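Local atomic coordinates of putative cell filamentation protein (Bartonella quintana, PDB entry 4N67), a protein that probably transfers AMP from ATP to target proteins as a Fic-domain effector delivered into host cells, and binds ADP in its nucleotide pocket. Residues 62-65 with 66-70; 177-180 with 181-184. The protein carries 2 engineered substitutions. One frame throughout, in Å; residues are numbered along the deposited sequence. Where two conformers were deposited one is given.

How the contacts relate
Both contacts are local, each made within one continuous piece of chain, and they do not touch: their centres lie about 20 Å apart and their nearest atoms about 10 Å. Contact 1 lies within helix 59-70 and is partly buried. Regular backbone bonds hold it, and its apolar side chains face helices 30-48 and 164-174. Contact 2 lies at the surface, where strand 176-178 gives way to the loop leading into helix 185-198; there the carboxylate of D179 takes both donors of S181, beside two i to i+3 backbone bonds. Helix 164-174 is a common neighbour, receiving L62 and I65 from contact 1 and F180 from contact 2.

Contact 1: 62-65 with 66-70; sequences LRTI and HWCLF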
# COMPACT_ATOMS: atom_id res chain seq x y z
N LEU A 62 4.78 3.91 -6.32
CA LEU A 62 4.00 3.71 -5.11
C LEU A 62 3.52 5.05 -4.57
O LEU A 62 2.35 5.20 -4.20
CB LEU A 62 4.81 2.95 -4.08
CG LEU A 62 4.05 2.46 -2.88
CD1 LEU A 62 3.25 1.21 -3.19
CD2 LEU A 62 5.01 2.16 -1.74
N ARG A 63 4.41 6.05 -4.59
CA ARG A 63 4.02 7.38 -4.16
C ARG A 63 2.93 7.99 -5.06
O ARG A 63 1.99 8.63 -4.60
CB ARG A 63 5.24 8.29 -4.11
CG ARG A 63 6.20 7.96 -2.96
CD ARG A 63 7.38 8.93 -2.93
NE ARG A 63 8.14 8.80 -1.70
CZ ARG A 63 9.21 8.03 -1.51
NH1 ARG A 63 9.75 7.32 -2.50
NH2 ARG A 63 9.80 8.03 -0.32
N THR A 64 3.05 7.76 -6.36
CA THR A 64 2.03 8.21 -7.30
C THR A 64 0.67 7.58 -7.01
O THR A 64 -0.35 8.27 -7.01
CB THR A 64 2.45 7.95 -8.74
OG1 THR A 64 3.49 8.87 -9.07
CG2 THR A 64 1.32 8.14 -9.69
N ILE A 65 0.63 6.27 -6.76
CA ILE A 65 -0.61 5.64 -6.39
C ILE A 65 -1.22 6.27 -5.16
O ILE A 65 -2.41 6.62 -5.14
CB ILE A 65 -0.44 4.12 -6.17
CG1 ILE A 65 -0.02 3.43 -7.47
CG2 ILE A 65 -1.71 3.51 -5.62
CD1 ILE A 65 0.43 2.01 -7.26
N HIS A 66 -0.41 6.45 -4.11
CA HIS A 66 -0.92 7.03 -2.87
C HIS A 66 -1.46 8.43 -3.16
O HIS A 66 -2.50 8.83 -2.67
CB HIS A 66 0.15 7.09 -1.81
CG HIS A 66 -0.37 7.44 -0.46
ND1 HIS A 66 -0.44 8.74 0.01
CD2 HIS A 66 -0.83 6.65 0.53
CE1 HIS A 66 -0.93 8.72 1.24
NE2 HIS A 66 -1.18 7.47 1.57
N TRP A 67 -0.73 9.19 -3.97
CA TRP A 67 -1.16 10.55 -4.31
C TRP A 67 -2.53 10.49 -5.04
O TRP A 67 -3.46 11.22 -4.72
CB TRP A 67 -0.14 11.27 -5.17
CG TRP A 67 -0.56 12.68 -5.45
CD1 TRP A 67 -0.34 13.75 -4.63
CD2 TRP A 67 -1.28 13.14 -6.57
NE1 TRP A 67 -0.91 14.89 -5.22
CE2 TRP A 67 -1.49 14.53 -6.40
CE3 TRP A 67 -1.80 12.52 -7.71
CZ2 TRP A 67 -2.18 15.32 -7.33
CZ3 TRP A 67 -2.54 13.34 -8.66
CH2 TRP A 67 -2.69 14.70 -8.44
N CYS A 68 -2.66 9.61 -6.03
CA CYS A 68 -3.92 9.54 -6.79
C CYS A 68 -5.06 9.17 -5.86
O CYS A 68 -6.14 9.78 -5.90
CB CYS A 68 -3.79 8.55 -7.94
SG CYS A 68 -2.69 9.10 -9.27
N LEU A 69 -4.84 8.18 -5.01
CA LEU A 69 -5.92 7.72 -4.13
C LEU A 69 -6.28 8.74 -3.05
O LEU A 69 -7.46 8.84 -2.69
CB LEU A 69 -5.58 6.37 -3.45
CG LEU A 69 -5.36 5.19 -4.40
CD1 LEU A 69 -5.01 3.94 -3.61
CD2 LEU A 69 -6.53 4.93 -5.33
N PHE A 70 -5.31 9.51 -2.56
CA PHE A 70 -5.51 10.30 -1.36
C PHE A 70 -5.39 11.80 -1.50
O PHE A 70 -5.66 12.51 -0.53
CB PHE A 70 -4.59 9.83 -0.23
CG PHE A 70 -4.95 8.49 0.31
CD1 PHE A 70 -5.92 8.39 1.27
CD2 PHE A 70 -4.35 7.33 -0.17
CE1 PHE A 70 -6.29 7.16 1.78
CE2 PHE A 70 -4.74 6.09 0.33
CZ PHE A 70 -5.73 6.01 1.28
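The N-H of W67 bonds to O of R63 at 2.8 Å, one of four successive i to i+4 bonds that make residues 62-69 regular alpha-helix within the Fic fold. C68 N reaches T64 O at 2.8 Å, H66 N reaches L62 O at 3.0 Å, and L69 N meets I65 O at 2.9 Å with an N-H...O angle of 166°.

H66 looks toward the Fic signature HPFRKGNGR: its ND1 bonds to the backbone N of G78 and its NE2 to the carbonyl of K157, consistent with a neutral ring carrying its proton on NE2. Bonds at both ring nitrogens, which flank CE1, fix the rotation of the imidazole. F155 stacks on this ring, and F70, one turn on, brings CD2 over one face near the rim. Histidine suits the place because it can accept a backbone N-H and donate to a carbonyl at once. R63 leads away, its NH2 shared by T80 and Q114.

I65 and L69 lie side by side on the buried flank, a natural place for branched aliphatic residues. With chi1 at -63°, I65 turns CG2 opposite its own nitrogen, down the helix, where it meets L69 CD1 at 3.9 Å. I65 also touches F48 of helix 30-48 and M165 and F166 of helix 164-174. On L69, CG also rests 3.4 Å from I65 O, the carbonyl oxygen that its own N-H bonds.

Contact 2: 177-180 with 181-184; sequences KIDF and SLIT
D179 and S181 meet in an Asx turn, the aspartate carboxylate folding forward onto the backbone N-H two residues on, where strand 176-178 ends in a short 3-10 turn before helix 185-198. The side chain of D179 begins with apolar contact: CB lies 3.8 Å from CD1 of L182, whose side chain runs across it at about a right angle. One bond further, D179 CG is 4.0 Å from L182 CG, so the leucine crosses the aspartate over its CB and CG. A chi1 of -173° sets the carboxylate opposite the nitrogen of D179 and carries it forward along the chain toward S181. At the tip, OD1 takes two bonds. The hydroxyl S181 OG donates at 2.6 Å on the syn side, and S181 N, at 3.1 Å, comes from the anti side; both approach from the same face of the carboxylate plane. One oxygen thus grips both donors of a single serine, which suits a small residue able to offer a hydroxyl beside its N-H.

The backbone tightens the same bend. L182 N bonds to D179 O at 3.2 Å and I183 N to F180 O at 3.3 Å, each N-H lying well above its carbonyl plane, as expected where bonds span i to i+3. F180 packs against R164 and M167 of helix 164-174 and against I211, while T184, at the N-cap of helix 185-198, bonds its OG1 to R187 N. I183, whose side chain meets L207 and I211, places CG1 between its own N and carbonyl carbon, 3.2 Å from F180 O.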
# COMPACT_ATOMS: atom_id res chain seq x y z
N LYS A 177 -4.37 -11.27 -13.46
CA LYS A 177 -5.37 -10.46 -12.82
C LYS A 177 -5.36 -10.80 -11.34
O LYS A 177 -5.58 -11.93 -10.99
CB LYS A 177 -6.78 -10.72 -13.39
CG LYS A 177 -7.81 -9.87 -12.66
CD LYS A 177 -9.18 -9.84 -13.30
CE LYS A 177 -10.10 -8.95 -12.48
NZ LYS A 177 -9.56 -7.59 -12.24
N ILE A 178 -5.12 -9.81 -10.48
CA ILE A 178 -5.15 -9.99 -9.02
C ILE A 178 -6.38 -9.24 -8.54
O ILE A 178 -6.48 -8.03 -8.76
CB ILE A 178 -3.88 -9.43 -8.34
CG1 ILE A 178 -2.63 -10.15 -8.86
CG2 ILE A 178 -4.00 -9.53 -6.82
CD1 ILE A 178 -1.32 -9.61 -8.30
N ASP A 179 -7.31 -9.96 -7.90
CA ASP A 179 -8.63 -9.39 -7.53
C ASP A 179 -8.87 -9.51 -6.03
O ASP A 179 -9.33 -10.55 -5.53
CB ASP A 179 -9.74 -10.06 -8.36
CG ASP A 179 -11.11 -9.40 -8.15
OD1 ASP A 179 -11.22 -8.52 -7.26
OD2 ASP A 179 -12.04 -9.79 -8.89
N PHE A 180 -8.60 -8.44 -5.31
CA PHE A 180 -8.68 -8.49 -3.85
C PHE A 180 -10.09 -8.52 -3.34
O PHE A 180 -10.30 -8.86 -2.19
CB PHE A 180 -7.95 -7.30 -3.22
CG PHE A 180 -6.46 -7.39 -3.33
CD1 PHE A 180 -5.74 -8.09 -2.39
CD2 PHE A 180 -5.78 -6.74 -4.35
CE1 PHE A 180 -4.36 -8.16 -2.45
CE2 PHE A 180 -4.39 -6.81 -4.42
CZ PHE A 180 -3.68 -7.51 -3.47
N SER A 181 -11.03 -8.19 -4.22
CA SER A 181 -12.47 -8.26 -3.89
C SER A 181 -12.95 -9.68 -3.64
O SER A 181 -14.03 -9.88 -3.06
CB SER A 181 -13.31 -7.59 -4.99
OG SER A 181 -13.54 -8.40 -6.11
N LEU A 182 -12.17 -10.67 -4.06
CA LEU A 182 -12.50 -12.08 -3.83
C LEU A 182 -12.35 -12.54 -2.39
O LEU A 182 -12.80 -13.64 -2.04
CB LEU A 182 -11.66 -12.97 -4.75
CG LEU A 182 -12.00 -12.81 -6.22
CD1 LEU A 182 -10.94 -13.45 -7.10
CD2 LEU A 182 -13.36 -13.40 -6.52
N ILE A 183 -11.74 -11.72 -1.54
CA ILE A 183 -11.52 -12.07 -0.14
C ILE A 183 -11.94 -10.93 0.77
O ILE A 183 -12.19 -9.83 0.32
CB ILE A 183 -10.04 -12.39 0.13
CG1 ILE A 183 -9.16 -11.20 -0.28
CG2 ILE A 183 -9.64 -13.68 -0.58
CD1 ILE A 183 -7.80 -11.22 0.37
N THR A 184 -12.03 -11.24 2.06
CA THR A 184 -12.43 -10.28 3.08
C THR A 184 -11.22 -9.51 3.58
O THR A 184 -10.10 -9.97 3.44
CB THR A 184 -13.08 -11.00 4.28
OG1 THR A 184 -12.19 -12.00 4.79
CG2 THR A 184 -14.38 -11.68 3.87